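Local coordinates for odorant binding protein ASP5 (Apis mellifera, PDB 3R72) that probably binds and carries small hydrophobic odorant molecules in the antennae, and here holds n-butyl-benzenesulfonamide in its pocket, at residues Y105-V108 against Q109-K113; K113-P116 against E117-F120. All coordinates share one frame; numbering follows the deposited sequence.

Contact 1: Y105-V108 against Q109-K113. With NBB (N-butyl-benzenesulfonamide), chain B.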
loop_
_atom_site.group_PDB
_atom_site.type_symbol
_atom_site.label_atom_id
_atom_site.label_comp_id
_atom_site.label_asym_id
_atom_site.label_seq_id
_atom_site.Cartn_x
_atom_site.Cartn_y
_atom_site.Cartn_z
ATOM N N TYR A 105 8.078 0.972 -1.451
ATOM C CA TYR A 105 8.212 1.143 -0.014
ATOM C C TYR A 105 8.230 2.621 0.377
ATOM O O TYR A 105 7.617 3.017 1.364
ATOM C CB TYR A 105 9.480 0.489 0.466
ATOM C CG TYR A 105 9.633 0.254 1.954
ATOM C CD1 TYR A 105 8.746 -0.536 2.664
ATOM C CD2 TYR A 105 10.738 0.743 2.635
ATOM C CE1 TYR A 105 8.956 -0.850 3.987
ATOM C CE2 TYR A 105 10.955 0.435 3.962
ATOM C CZ TYR A 105 10.054 -0.354 4.627
ATOM O OH TYR A 105 10.231 -0.716 5.927
ATOM N N GLN A 106 8.927 3.440 -0.404
ATOM C CA GLN A 106 8.948 4.875 -0.176
ATOM C C GLN A 106 7.539 5.465 -0.311
ATOM O O GLN A 106 7.150 6.337 0.453
ATOM C CB GLN A 106 9.905 5.559 -1.153
ATOM C CG GLN A 106 11.399 5.275 -0.918
ATOM C CD GLN A 106 12.231 5.459 -2.168
ATOM O OE1 GLN A 106 11.842 6.187 -3.080
ATOM N NE2 GLN A 106 13.375 4.778 -2.231
ATOM N N TYR A 107 6.775 5.008 -1.297
ATOM C CA TYR A 107 5.419 5.500 -1.508
ATOM C C TYR A 107 4.518 5.148 -0.321
ATOM O O TYR A 107 3.756 5.980 0.181
ATOM C CB TYR A 107 4.865 4.934 -2.836
ATOM C CG TYR A 107 3.494 5.471 -3.132
ATOM C CD1 TYR A 107 3.353 6.742 -3.676
ATOM C CD2 TYR A 107 2.353 4.769 -2.831
ATOM C CE1 TYR A 107 2.125 7.309 -3.895
ATOM C CE2 TYR A 107 1.111 5.329 -3.067
ATOM C CZ TYR A 107 1.012 6.607 -3.587
ATOM O OH TYR A 107 -0.208 7.188 -3.779
ATOM N N VAL A 108 4.624 3.912 0.148
ATOM C CA VAL A 108 3.874 3.468 1.314
ATOM C C VAL A 108 4.226 4.327 2.542
ATOM O O VAL A 108 3.345 4.735 3.285
ATOM C CB VAL A 108 4.114 1.951 1.564
ATOM C CG1 VAL A 108 3.510 1.521 2.894
ATOM C CG2 VAL A 108 3.535 1.147 0.406
ATOM N N GLN A 109 5.505 4.609 2.744
ATOM C CA GLN A 109 5.943 5.477 3.840
ATOM C C GLN A 109 5.382 6.890 3.692
ATOM O O GLN A 109 5.024 7.513 4.691
ATOM C CB GLN A 109 7.460 5.540 3.911
ATOM C CG GLN A 109 8.082 4.291 4.469
ATOM C CD GLN A 109 9.573 4.281 4.282
ATOM O OE1 GLN A 109 10.078 3.886 3.223
ATOM N NE2 GLN A 109 10.287 4.727 5.291
ATOM N N CYS A 110 5.290 7.408 2.475
ATOM C CA CYS A 110 4.686 8.722 2.266
ATOM C C CYS A 110 3.232 8.717 2.715
ATOM O O CYS A 110 2.774 9.630 3.392
ATOM C CB CYS A 110 4.788 9.142 0.803
ATOM S SG CYS A 110 4.059 10.773 0.472
ATOM N N HIS A 111 2.501 7.669 2.367
ATOM C CA HIS A 111 1.117 7.548 2.809
ATOM C C HIS A 111 1.021 7.514 4.338
ATOM O O HIS A 111 0.178 8.194 4.932
ATOM C CB HIS A 111 0.506 6.288 2.211
ATOM C CG HIS A 111 -0.315 6.544 0.990
ATOM N ND1 HIS A 111 0.180 6.856 -0.260
ATOM C CD2 HIS A 111 -1.654 6.490 0.854
ATOM C CE1 HIS A 111 -0.832 7.000 -1.105
ATOM N NE2 HIS A 111 -1.955 6.785 -0.450
ATOM N N TYR A 112 1.863 6.710 4.976
ATOM C CA TYR A 112 1.897 6.643 6.428
ATOM C C TYR A 112 2.112 8.029 7.035
ATOM O O TYR A 112 1.380 8.444 7.942
ATOM C CB TYR A 112 3.004 5.680 6.891
ATOM C CG TYR A 112 3.082 5.578 8.402
ATOM C CD1 TYR A 112 2.311 4.657 9.107
ATOM C CD2 TYR A 112 3.886 6.437 9.133
ATOM C CE1 TYR A 112 2.359 4.590 10.489
ATOM C CE2 TYR A 112 3.927 6.378 10.505
ATOM C CZ TYR A 112 3.169 5.451 11.173
ATOM O OH TYR A 112 3.200 5.371 12.546
ATOM N N LYS A 113 3.111 8.740 6.535
ATOM C CA LYS A 113 3.480 10.026 7.096
ATOM C C LYS A 113 2.336 11.034 7.024
ATOM O O LYS A 113 2.191 11.872 7.913
ATOM C CB LYS A 113 4.724 10.563 6.405
ATOM C CG LYS A 113 5.978 9.860 6.873
ATOM C CD LYS A 113 7.223 10.574 6.384
ATOM C CE LYS A 113 8.470 9.693 6.466
ATOM N NZ LYS A 113 9.626 10.333 5.778
HETATM O O1S NBB B . -1.496 0.525 -3.536
HETATM S S NBB B . -2.225 0.324 -2.338
HETATM O O2S NBB B . -2.250 -1.025 -1.844
HETATM N N10 NBB B . -3.727 0.793 -2.630
HETATM C C11 NBB B . -3.997 2.121 -3.140
HETATM C C12 NBB B . -5.282 2.694 -2.575
HETATM C C13 NBB B . -5.207 3.035 -1.087
HETATM C C14 NBB B . -4.333 4.249 -0.853
HETATM C C4 NBB B . -1.615 1.307 -1.176
HETATM C C5 NBB B . -2.159 1.243 0.109
HETATM C C6 NBB B . -1.679 2.068 1.136
HETATM C C1 NBB B . -0.649 2.967 0.909
HETATM C C2 NBB B . -0.086 3.031 -0.344
HETATM C C3 NBB B . -0.558 2.221 -1.375
#
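The rings of Tyr107 and His111, one helical turn apart, meet obliquely, their planes 54° apart and their centroids separated by 4.7 Å. Over one face of the imidazole lies the benzene ring of the bound n-butyl-benzenesulfonamide (chain B), with ligand C2 near the imidazole centre. Ligand C3 in turn comes to the edge of the Tyr107 ring, in its plane. Ligand C2 approaches the same ring obliquely, 3.8 Å from Tyr107 CE2. Because Tyr107 CG stands anti to the backbone N (chi1 -177°), its ring runs out beside the next turn and reaches His111. An alanine at Tyr107 is likely to open a gap beside the imidazole and the ligand ring, leaving the His111 side chain freer to turn. Both residues belong to helix 100-114 of this PBP/GOBP-family protein, whose backbone bonds are regular: His111 N donates to Tyr107 O at 3.0 Å and Cys110 N to Gln106 O at 2.9 Å. Cys110 also ties the helix to helix 81-91 through its disulfide with Cys91. Small, branched Val108 suits the buried flank, its CG2 4.2 Å from ligand C2. Elsewhere on the helix, Gln109 lays its aliphatic CG 3.4 Å from Tyr105 O and its amide obliquely against the Tyr105 ring, while Tyr105 OH bonds Pro39 O.

Contact 2: K113-P116 against E117-F120. With NBB (N-butyl-benzenesulfonamide), chain C.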
loop_
_atom_site.group_PDB
_atom_site.type_symbol
_atom_site.label_atom_id
_atom_site.label_comp_id
_atom_site.label_asym_id
_atom_site.label_seq_id
_atom_site.Cartn_x
_atom_site.Cartn_y
_atom_site.Cartn_z
ATOM N N LYS A 113 3.111 8.740 6.535
ATOM C CA LYS A 113 3.480 10.026 7.096
ATOM C C LYS A 113 2.336 11.034 7.024
ATOM O O LYS A 113 2.191 11.872 7.913
ATOM C CB LYS A 113 4.724 10.563 6.405
ATOM C CG LYS A 113 5.978 9.860 6.873
ATOM C CD LYS A 113 7.223 10.574 6.384
ATOM C CE LYS A 113 8.470 9.693 6.466
ATOM N NZ LYS A 113 9.626 10.333 5.778
ATOM N N GLN A 114 1.516 10.973 5.975
ATOM C CA GLN A 114 0.401 11.916 5.877
ATOM C C GLN A 114 -0.696 11.680 6.920
ATOM O O GLN A 114 -1.415 12.612 7.275
ATOM C CB GLN A 114 -0.238 11.914 4.492
ATOM C CG GLN A 114 0.705 12.092 3.290
ATOM C CD GLN A 114 1.864 13.049 3.493
ATOM O OE1 GLN A 114 3.041 12.676 3.351
ATOM N NE2 GLN A 114 1.549 14.279 3.798
ATOM N N ASN A 115 -0.843 10.442 7.393
ATOM C CA ASN A 115 -1.850 10.152 8.404
ATOM C C ASN A 115 -1.540 8.819 9.089
ATOM O O ASN A 115 -2.085 7.776 8.735
ATOM C CB ASN A 115 -3.252 10.158 7.763
ATOM C CG ASN A 115 -4.358 10.241 8.772
ATOM O OD1 ASN A 115 -4.317 9.607 9.812
ATOM N ND2 ASN A 115 -5.381 11.020 8.449
ATOM N N PRO A 116 -0.647 8.849 10.084
ATOM C CA PRO A 116 -0.267 7.590 10.728
ATOM C C PRO A 116 -1.443 6.862 11.368
ATOM O O PRO A 116 -1.512 5.635 11.288
ATOM C CB PRO A 116 0.754 8.030 11.772
ATOM C CG PRO A 116 1.382 9.239 11.157
ATOM C CD PRO A 116 0.244 9.951 10.469
ATOM N N GLU A 117 -2.376 7.609 11.962
ATOM C CA GLU A 117 -3.483 6.982 12.688
ATOM C C GLU A 117 -4.311 6.077 11.796
ATOM O O GLU A 117 -4.720 4.985 12.207
ATOM C CB GLU A 117 -4.395 8.034 13.323
ATOM C CG GLU A 117 -5.572 7.431 14.107
ATOM C CD GLU A 117 -6.637 8.432 14.519
ATOM O OE1 GLU A 117 -6.624 9.570 14.017
ATOM O OE2 GLU A 117 -7.489 8.061 15.347
ATOM N N LYS A 118 -4.596 6.548 10.591
ATOM C CA LYS A 118 -5.510 5.851 9.702
ATOM C C LYS A 118 -4.823 4.981 8.647
ATOM O O LYS A 118 -5.501 4.309 7.879
ATOM C CB LYS A 118 -6.457 6.858 9.052
ATOM C CG LYS A 118 -7.236 7.675 10.086
ATOM C CD LYS A 118 -8.533 8.238 9.557
ATOM C CE LYS A 118 -9.330 8.886 10.685
ATOM N NZ LYS A 118 -10.654 9.394 10.220
ATOM N N PHE A 119 -3.495 4.948 8.627
ATOM C CA PHE A 119 -2.756 4.136 7.650
ATOM C C PHE A 119 -3.211 2.691 7.645
ATOM O O PHE A 119 -3.424 2.101 8.692
ATOM C CB PHE A 119 -1.287 4.189 8.005
ATOM C CG PHE A 119 -0.414 3.300 7.159
ATOM C CD1 PHE A 119 0.089 3.715 5.924
ATOM C CD2 PHE A 119 -0.060 2.049 7.613
ATOM C CE1 PHE A 119 0.919 2.881 5.180
ATOM C CE2 PHE A 119 0.768 1.218 6.878
ATOM C CZ PHE A 119 1.259 1.648 5.670
ATOM N N PHE A 120 -3.317 2.123 6.443
ATOM C CA PHE A 120 -3.593 0.708 6.224
ATOM C C PHE A 120 -2.821 0.251 4.998
ATOM O O PHE A 120 -2.816 0.932 3.994
ATOM C CB PHE A 120 -5.085 0.489 5.996
ATOM C CG PHE A 120 -5.457 -0.955 5.762
ATOM C CD1 PHE A 120 -5.796 -1.759 6.832
ATOM C CD2 PHE A 120 -5.433 -1.512 4.486
ATOM C CE1 PHE A 120 -6.127 -3.094 6.635
ATOM C CE2 PHE A 120 -5.760 -2.852 4.282
ATOM C CZ PHE A 120 -6.104 -3.640 5.361
HETATM O O1S NBB C . -5.310 -1.111 0.878
HETATM S S NBB C . -6.354 -0.917 -0.088
HETATM O O2S NBB C . -5.903 -0.330 -1.318
HETATM N N10 NBB C . -7.435 0.067 0.557
HETATM C C11 NBB C . -8.062 -0.260 1.826
HETATM C C12 NBB C . -8.571 0.988 2.534
HETATM C C13 NBB C . -9.530 0.650 3.665
HETATM C C14 NBB C . -8.819 -0.002 4.826
HETATM C C4 NBB C . -7.093 -2.323 -0.431
HETATM C C5 NBB C . -7.550 -2.618 -1.723
HETATM C C6 NBB C . -8.194 -3.822 -2.021
HETATM C C1 NBB C . -8.415 -4.743 -1.006
HETATM C C2 NBB C . -7.976 -4.464 0.277
HETATM C C3 NBB C . -7.321 -3.268 0.564
HETATM O O HOH W 1 -5.390 11.077 11.916
#
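Asn115 leaves helical geometry with an extended phi of -162°, and the chain then bends through overlapping turns over 115-119: Lys118 N bonds weakly to Asn115 O across 115-118, Phe119 N weakly to Pro116 O (3.4 Å) across 116-119, which is close to type I, and Phe119 N also weakly to Asn115 O (3.2 Å). The firmer tie comes from a side chain: Lys118 N donates to Asn115 OD1 at 3.2 Å, with an N-H...O angle of 150°, approaching from above the carbonyl plane rather than along a lone pair. Placing Asn115 CG anti to the backbone N (chi1 -164°) brings the amide forward over the turn. The short asparagine suits this place, since its oxygen reaches a backbone N-H three residues ahead. The same oxygen accepts from a water at 2.8 Å, and that water also donates to Glu117 OE1 at 2.9 Å, so the extended glutamate is linked to the amide through solvent. Lys118 CG lies 3.5 Å from Asn115 OD1, its aliphatic part crossing the amide while its chain runs on outward. These turns are the exit from helix 100-114 into the C-terminal tail of this odorant-binding fold. Pro116 takes the first corner of the 115-118 turn, where its ring fixes phi and no N-H is needed. Beyond, Phe119 packs edge-to-face on Tyr112. Phe120 offers one face to the butyl end of n-butyl-benzenesulfonamide (chain C), with ligand C14 3.6 Å from Phe120 CG, while sulfonyl O1S approaches the ring edge, 3.6 Å from Phe120 CD2.

How the contacts relate
Following the chain, contact 1 comes first, wholly within helix 100-114; contact 2 begins at Lys113, the residue on which contact 1 ends, and carries the chain out of that helix into the tail. Both are local, so neither spans a long loop: they succeed one another, sharing one residue, and neither nests nor crosses. The turns of contact 2 nevertheless fold the tail back on the helix, where Phe119 CD1 packs 3.5 Å from Tyr112 CA and Phe119 CZ 3.6 Å from Val108 CG1. Together they join helix 100-114 with the tail; contact 1 gives Tyr107 and His111 to the ligand pocket, contact 2 Phe120.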